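PDB 4R25: nitrogen regulatory PII-like protein from Bacillus subtilis subsp. subtilis, which is a P(II)-family regulator required for full induction of the nrgAB operon when ammonium is limiting, and associates with the membrane through NrgA. Local coordinates for residues A[18-21]-A[22-26]; A[76-79]-A[80-84]; A[69-72]-A[73-76]. One frame throughout, in Å; residues are numbered along the deposited sequence.

Contact 1: A[18-21]-A[22-26]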
loop_
_atom_site.group_PDB
_atom_site.type_symbol
_atom_site.label_atom_id
_atom_site.label_comp_id
_atom_site.label_asym_id
_atom_site.label_seq_id
_atom_site.Cartn_x
_atom_site.Cartn_y
_atom_site.Cartn_z
ATOM N N LEU A 18 -7.215 16.553 -11.324
ATOM C CA LEU A 18 -7.412 15.942 -10.016
ATOM C C LEU A 18 -6.726 16.768 -8.929
ATOM O O LEU A 18 -7.324 17.084 -7.900
ATOM C CB LEU A 18 -6.857 14.519 -10.015
ATOM C CG LEU A 18 -7.653 13.357 -9.417
ATOM C CD1 LEU A 18 -6.689 12.355 -8.802
ATOM C CD2 LEU A 18 -8.668 13.806 -8.377
ATOM N N LYS A 19 -5.462 17.099 -9.161
ATOM C CA LYS A 19 -4.709 17.929 -8.235
ATOM C C LYS A 19 -5.426 19.255 -7.984
ATOM O O LYS A 19 -5.484 19.718 -6.844
ATOM C CB LYS A 19 -3.293 18.170 -8.755
ATOM C CG LYS A 19 -2.476 16.905 -8.926
ATOM C CD LYS A 19 -1.112 17.214 -9.506
ATOM C CE LYS A 19 -0.298 15.959 -9.728
ATOM N NZ LYS A 19 1.025 16.305 -10.323
ATOM N N GLN A 20 -5.977 19.857 -9.041
ATOM C CA GLN A 20 -6.764 21.086 -8.893
ATOM C C GLN A 20 -7.961 20.873 -7.985
ATOM O O GLN A 20 -8.188 21.641 -7.044
ATOM C CB GLN A 20 -7.257 21.626 -10.245
ATOM C CG GLN A 20 -6.166 22.186 -11.156
ATOM C CD GLN A 20 -5.399 23.343 -10.532
ATOM O OE1 GLN A 20 -5.990 24.314 -10.049
ATOM N NE2 GLN A 20 -4.074 23.247 -10.547
ATOM N N GLU A 21 -8.729 19.825 -8.264
ATOM C CA GLU A 21 -9.970 19.601 -7.531
ATOM C C GLU A 21 -9.724 19.155 -6.093
ATOM O O GLU A 21 -10.404 19.605 -5.173
ATOM C CB GLU A 21 -10.862 18.604 -8.274
ATOM C CG GLU A 21 -11.195 19.017 -9.707
ATOM C CD GLU A 21 -12.013 20.299 -9.785
ATOM O OE1 GLU A 21 -13.247 20.232 -9.592
ATOM O OE2 GLU A 21 -11.426 21.373 -10.049
ATOM N N LEU A 22 -8.748 18.275 -5.894
ATOM C CA LEU A 22 -8.439 17.814 -4.548
ATOM C C LEU A 22 -7.871 18.967 -3.740
ATOM O O LEU A 22 -8.226 19.159 -2.574
ATOM C CB LEU A 22 -7.457 16.637 -4.573
ATOM C CG LEU A 22 -8.018 15.339 -5.149
ATOM C CD1 LEU A 22 -6.921 14.303 -5.262
ATOM C CD2 LEU A 22 -9.172 14.834 -4.296
ATOM N N GLY A 23 -6.984 19.730 -4.369
ATOM C CA GLY A 23 -6.455 20.939 -3.759
ATOM C C GLY A 23 -7.545 21.873 -3.242
ATOM O O GLY A 23 -7.441 22.403 -2.135
ATOM N N LYS A 24 -8.609 22.054 -4.023
ATOM C CA LYS A 24 -9.633 23.038 -3.670
ATOM C C LYS A 24 -10.466 22.642 -2.474
ATOM O O LYS A 24 -10.939 23.511 -1.745
ATOM C CB LYS A 24 -10.521 23.373 -4.870
ATOM C CG LYS A 24 -9.828 24.301 -5.852
ATOM C CD LYS A 24 -10.464 24.283 -7.236
ATOM C CE LYS A 24 -9.564 25.041 -8.217
ATOM N NZ LYS A 24 -9.994 24.960 -9.639
ATOM N N ILE A 25 -10.636 21.341 -2.259
ATOM C CA ILE A 25 -11.460 20.868 -1.144
ATOM C C ILE A 25 -10.658 20.687 0.151
ATOM O O ILE A 25 -11.212 20.308 1.181
ATOM C CB ILE A 25 -12.190 19.558 -1.487
ATOM C CG1 ILE A 25 -11.281 18.344 -1.243
ATOM C CG2 ILE A 25 -12.664 19.591 -2.929
ATOM C CD1 ILE A 25 -11.845 17.031 -1.737
ATOM N N GLY A 26 -9.357 20.955 0.103
ATOM C CA GLY A 26 -8.556 20.929 1.316
ATOM C C GLY A 26 -7.321 20.040 1.357
ATOM O O GLY A 26 -6.519 20.167 2.280
#

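Contact 2: A[76-79]-A[80-84]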
loop_
_atom_site.group_PDB
_atom_site.type_symbol
_atom_site.label_atom_id
_atom_site.label_comp_id
_atom_site.label_asym_id
_atom_site.label_seq_id
_atom_site.Cartn_x
_atom_site.Cartn_y
_atom_site.Cartn_z
ATOM N N THR A 76 -13.723 11.182 -2.254
ATOM C CA THR A 76 -14.112 10.132 -3.183
ATOM C C THR A 76 -15.060 10.650 -4.253
ATOM O O THR A 76 -14.962 10.253 -5.412
ATOM C CB THR A 76 -14.731 8.927 -2.462
ATOM O OG1 THR A 76 -16.012 9.286 -1.941
ATOM C CG2 THR A 76 -13.831 8.480 -1.327
ATOM N N GLU A 77 -15.966 11.549 -3.874
ATOM C CA GLU A 77 -16.928 12.090 -4.835
ATOM C C GLU A 77 -16.228 12.914 -5.904
ATOM O O GLU A 77 -16.559 12.832 -7.089
ATOM C CB GLU A 77 -17.987 12.937 -4.136
ATOM C CG GLU A 77 -19.021 13.520 -5.089
ATOM C CD GLU A 77 -19.919 12.458 -5.703
ATOM O OE1 GLU A 77 -20.011 11.343 -5.144
ATOM O OE2 GLU A 77 -20.540 12.738 -6.750
ATOM N N THR A 78 -15.251 13.703 -5.471
ATOM C CA THR A 78 -14.473 14.524 -6.381
ATOM C C THR A 78 -13.662 13.647 -7.315
ATOM O O THR A 78 -13.538 13.936 -8.498
ATOM C CB THR A 78 -13.520 15.435 -5.605
ATOM O OG1 THR A 78 -14.264 16.168 -4.631
ATOM C CG2 THR A 78 -12.809 16.411 -6.540
ATOM N N ALA A 79 -13.096 12.578 -6.767
ATOM C CA ALA A 79 -12.322 11.638 -7.560
ATOM C C ALA A 79 -13.174 10.997 -8.661
ATOM O O ALA A 79 -12.709 10.812 -9.782
ATOM C CB ALA A 79 -11.713 10.573 -6.661
ATOM N N LYS A 80 -14.421 10.666 -8.337
ATOM C CA LYS A 80 -15.335 10.084 -9.321
ATOM C C LYS A 80 -15.582 11.034 -10.485
ATOM O O LYS A 80 -15.296 10.704 -11.633
ATOM C CB LYS A 80 -16.667 9.708 -8.674
ATOM C CG LYS A 80 -16.543 8.652 -7.606
ATOM C CD LYS A 80 -17.737 8.660 -6.668
ATOM C CE LYS A 80 -18.991 8.130 -7.340
ATOM N NZ LYS A 80 -20.051 7.842 -6.324
ATOM N N ARG A 81 -16.116 12.212 -10.182
ATOM C CA ARG A 81 -16.394 13.210 -11.205
ATOM C C ARG A 81 -15.238 13.357 -12.167
ATOM O O ARG A 81 -15.399 13.223 -13.378
ATOM C CB ARG A 81 -16.628 14.572 -10.569
ATOM C CG ARG A 81 -17.949 14.746 -9.885
ATOM C CD ARG A 81 -17.992 16.135 -9.288
ATOM N NE ARG A 81 -17.033 17.012 -9.953
ATOM C CZ ARG A 81 -16.178 17.800 -9.311
ATOM N NH1 ARG A 81 -16.173 17.817 -7.985
ATOM N NH2 ARG A 81 -15.337 18.574 -9.988
ATOM N N VAL A 82 -14.069 13.650 -11.612
ATOM C CA VAL A 82 -12.922 14.053 -12.411
ATOM C C VAL A 82 -12.396 12.936 -13.298
ATOM O O VAL A 82 -11.962 13.183 -14.422
ATOM C CB VAL A 82 -11.776 14.554 -11.513
ATOM C CG1 VAL A 82 -10.571 14.921 -12.350
ATOM C CG2 VAL A 82 -12.235 15.736 -10.681
ATOM N N LEU A 83 -12.440 11.707 -12.787
ATOM C CA LEU A 83 -11.789 10.566 -13.441
ATOM C C LEU A 83 -12.750 9.706 -14.271
ATOM O O LEU A 83 -12.325 8.805 -15.000
ATOM C CB LEU A 83 -11.057 9.706 -12.400
ATOM C CG LEU A 83 -9.971 10.424 -11.591
ATOM C CD1 LEU A 83 -9.469 9.565 -10.436
ATOM C CD2 LEU A 83 -8.822 10.840 -12.496
ATOM N N LYS A 84 -14.043 9.993 -14.151
ATOM C CA LYS A 84 -15.076 9.293 -14.909
ATOM C C LYS A 84 -15.014 9.618 -16.401
ATOM O O LYS A 84 -15.018 10.792 -16.784
ATOM C CB LYS A 84 -16.452 9.668 -14.354
ATOM C CG LYS A 84 -17.618 9.305 -15.251
ATOM C CD LYS A 84 -18.303 8.012 -14.818
ATOM C CE LYS A 84 -19.028 8.169 -13.487
ATOM N NZ LYS A 84 -19.869 9.401 -13.457
#

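Contact 3: A[69-72]-A[73-76]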
loop_
_atom_site.group_PDB
_atom_site.type_symbol
_atom_site.label_atom_id
_atom_site.label_comp_id
_atom_site.label_asym_id
_atom_site.label_seq_id
_atom_site.Cartn_x
_atom_site.Cartn_y
_atom_site.Cartn_z
ATOM N N LYS A 69 -9.657 15.885 8.696
ATOM C CA LYS A 69 -10.561 17.036 8.661
ATOM C C LYS A 69 -11.340 17.032 7.360
ATOM O O LYS A 69 -12.568 17.038 7.358
ATOM C CB LYS A 69 -9.792 18.351 8.801
ATOM C CG LYS A 69 -9.223 18.603 10.189
ATOM C CD LYS A 69 -7.725 18.830 10.122
ATOM C CE LYS A 69 -7.016 17.652 9.455
ATOM N NZ LYS A 69 -5.546 17.875 9.392
ATOM N N VAL A 70 -10.616 17.025 6.248
ATOM C CA VAL A 70 -11.246 16.894 4.946
ATOM C C VAL A 70 -11.950 15.554 4.861
ATOM O O VAL A 70 -11.322 14.506 5.009
ATOM C CB VAL A 70 -10.226 16.948 3.824
ATOM C CG1 VAL A 70 -10.923 16.737 2.494
ATOM C CG2 VAL A 70 -9.464 18.271 3.867
ATOM N N PRO A 71 -13.263 15.588 4.621
ATOM C CA PRO A 71 -14.106 14.397 4.677
ATOM C C PRO A 71 -13.815 13.432 3.543
ATOM O O PRO A 71 -13.710 13.848 2.388
ATOM C CB PRO A 71 -15.520 14.969 4.522
ATOM C CG PRO A 71 -15.396 16.406 4.905
ATOM C CD PRO A 71 -14.055 16.806 4.397
ATOM N N VAL A 72 -13.701 12.150 3.876
ATOM C CA VAL A 72 -13.486 11.120 2.871
ATOM C C VAL A 72 -14.458 11.262 1.704
ATOM O O VAL A 72 -14.047 11.247 0.544
ATOM C CB VAL A 72 -13.638 9.711 3.469
ATOM C CG1 VAL A 72 -13.632 8.671 2.370
ATOM C CG2 VAL A 72 -12.527 9.437 4.437
ATOM N N ASP A 73 -15.745 11.401 2.013
ATOM C CA ASP A 73 -16.778 11.375 0.982
ATOM C C ASP A 73 -16.666 12.535 -0.014
ATOM O O ASP A 73 -17.095 12.422 -1.168
ATOM C CB ASP A 73 -18.166 11.301 1.624
ATOM C CG ASP A 73 -18.375 10.019 2.414
ATOM O OD1 ASP A 73 -17.587 9.067 2.238
ATOM O OD2 ASP A 73 -19.342 9.958 3.202
ATOM N N GLN A 74 -16.078 13.642 0.430
ATOM C CA GLN A 74 -15.795 14.755 -0.467
ATOM C C GLN A 74 -14.583 14.410 -1.340
ATOM O O GLN A 74 -14.520 14.815 -2.497
ATOM C CB GLN A 74 -15.556 16.047 0.330
ATOM C CG GLN A 74 -15.900 17.336 -0.421
ATOM C CD GLN A 74 -15.770 18.599 0.437
ATOM O OE1 GLN A 74 -15.524 19.695 -0.079
ATOM N NE2 GLN A 74 -15.937 18.447 1.746
ATOM N N VAL A 75 -13.637 13.635 -0.801
ATOM C CA VAL A 75 -12.496 13.162 -1.596
ATOM C C VAL A 75 -12.921 12.161 -2.655
ATOM O O VAL A 75 -12.519 12.257 -3.815
ATOM C CB VAL A 75 -11.402 12.470 -0.751
ATOM C CG1 VAL A 75 -10.324 11.908 -1.675
ATOM C CG2 VAL A 75 -10.796 13.429 0.257
ATOM N N THR A 76 -13.723 11.182 -2.254
ATOM C CA THR A 76 -14.112 10.132 -3.183
ATOM C C THR A 76 -15.060 10.650 -4.253
ATOM O O THR A 76 -14.962 10.253 -5.412
ATOM C CB THR A 76 -14.731 8.927 -2.462
ATOM O OG1 THR A 76 -16.012 9.286 -1.941
ATOM C CG2 THR A 76 -13.831 8.480 -1.327
#

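Contact 1: A[18-21]-A[22-26]
Leu18 and Leu22 meet on the buried side of helix 15-25, the first helix of the ferredoxin-like βαββαβ fold of PII proteins. Leu18 CD2 comes to 3.6 Å from Leu22 CD1, and the two side chains are set one turn apart, packed on Ile63 and Ile65 of strand 51-67, respectively. Beneath them the Leu22 N-H is bonded to Leu18 O at 2.7 Å. The following bond, from Gly23 N to Lys19 O, measures 2.9 Å.

The other side of the helix is polar and looser. Lys24, its chain extended beyond CG, runs past Gln20 O and ends 3.9 Å (NZ) from Glu21 OE2, a long salt bridge at an exposed residue. Glu21 has its stronger mate elsewhere: OE1 forms a salt bridge with Arg81 of helix 72-83. Gln20 likewise directs NE2 to Glu16 and to the Ile53 carbonyl of a second subunit, which also packs on Lys24.

Hydrogen bonding weakens toward the C-terminal end of the helix, where Ile25 N makes only a weak bond to Glu21 O, at 3.4 Å. Gly26, with positive phi (125°), then closes the helix in a Schellman motif, its N bonded to Gly23 O at 3.3 Å and only weakly to Leu22 O.

Contact 2: A[76-79]-A[80-84]
Lys80 lies along the carbonyl end of Thr76 and reaches back to Glu77, one turn earlier in helix 72-83, the second helix of the ferredoxin-like fold. Its backbone N donates to Thr76 O at 3.0 Å, and its CG passes the same oxygen on the way out. A bend at chi3 (71°) carries the ammonium group round to Glu77, whose OE1 is 3.7 Å from Lys80 NZ, a long salt bridge. The ammonium has a second, weak ion-pair partner in Glu109 of the third subunit of the trimer. Shortening the Lys80 side chain to an alanine is likely to leave the Glu77 carboxylate without its nearby ammonium and to strip Thr76 O of the CG and CD methylenes beside it.

Ala79 belongs to the buried side, where its methyl packs on Ile8 of strand 4-10. Its carbonyl receives the Leu83 N-H at 3.1 Å, and Leu83 lays CB and CG beside that oxygen before meeting the same strand.

Thr78 faces helix 15-25. Its hydroxyl is bonded to Gln74 O, while CG2 approaches the Arg81 guanidinium obliquely, close to NH1; the other terminal nitrogen, NH2, pairs with Glu21. On this side Val82 N donates to Thr78 O at 3.2 Å, with an angle of 166° at the hydrogen.

Contact 3: A[69-72]-A[73-76]
Gln74 turns back beside Pro71, the N-cap residue of helix 72-83, and the two side chains lie next to each other pointing the same way. Gln74 CB sits 3.5 Å from Pro71 O. CG is roughly opposite the backbone N (chi1 -152°); from there the extended chain leads away from the backbone, and only its terminal NE2 comes back against the proline ring. At this tip, Gln74 NE2 is 3.6 Å from Pro71 CD and slightly farther from CG, a van der Waals contact of an amide nitrogen with ring carbons.

The backbone makes the first turn. Pro71 O accepts the Val75 N-H at 3.2 Å, with a weak bond from Gln74 N as well, and Val72 O takes the Thr76 N-H at 2.8 Å. Over this last bond Val72 CG1 touches Thr76 CG2 at 3.7 Å.

Val70 and Val75 meet more loosely, CG1 to CG2 at 4.0 Å, with their side chains crossing at about a right angle. Val75 continues into the space between sheet and helix 15-25, against Val6, Ile65 and Leu22.

With no polar side-chain atom, Pro71 cannot cap the first-turn N-H groups as an aspartate, serine or threonine would; its part in the turn is through its carbonyl. The Asp73 carboxylate, set in that turn, would probably also interact favourably with the positive end of the helix dipole.

In the fold
Contacts 2 and 3 are successive parts of helix 72-83, sharing Thr76 with centres about 12 Å apart, whereas contact 1 lies on helix 15-25, its centre about 11 Å from each. The two helices cover the same face of the antiparallel sheet. Contacts 1 and 2 are joined by the salt bridge from Glu21 OE1 to Arg81 NH2, at 2.7 Å. Beside it Glu21 CB packs on Thr78 CG2 at 3.4 Å. Contacts 1 and 3 meet through Ile25 CD1, 3.6 Å from Gln74 O. The zinc ligands Lys5, Glu7 and Glu64 sit on sheet strands, alternating with helix-facing Phe4, Val6, Ile8, Ile63 and Ile65, and so probably point to the opposite face.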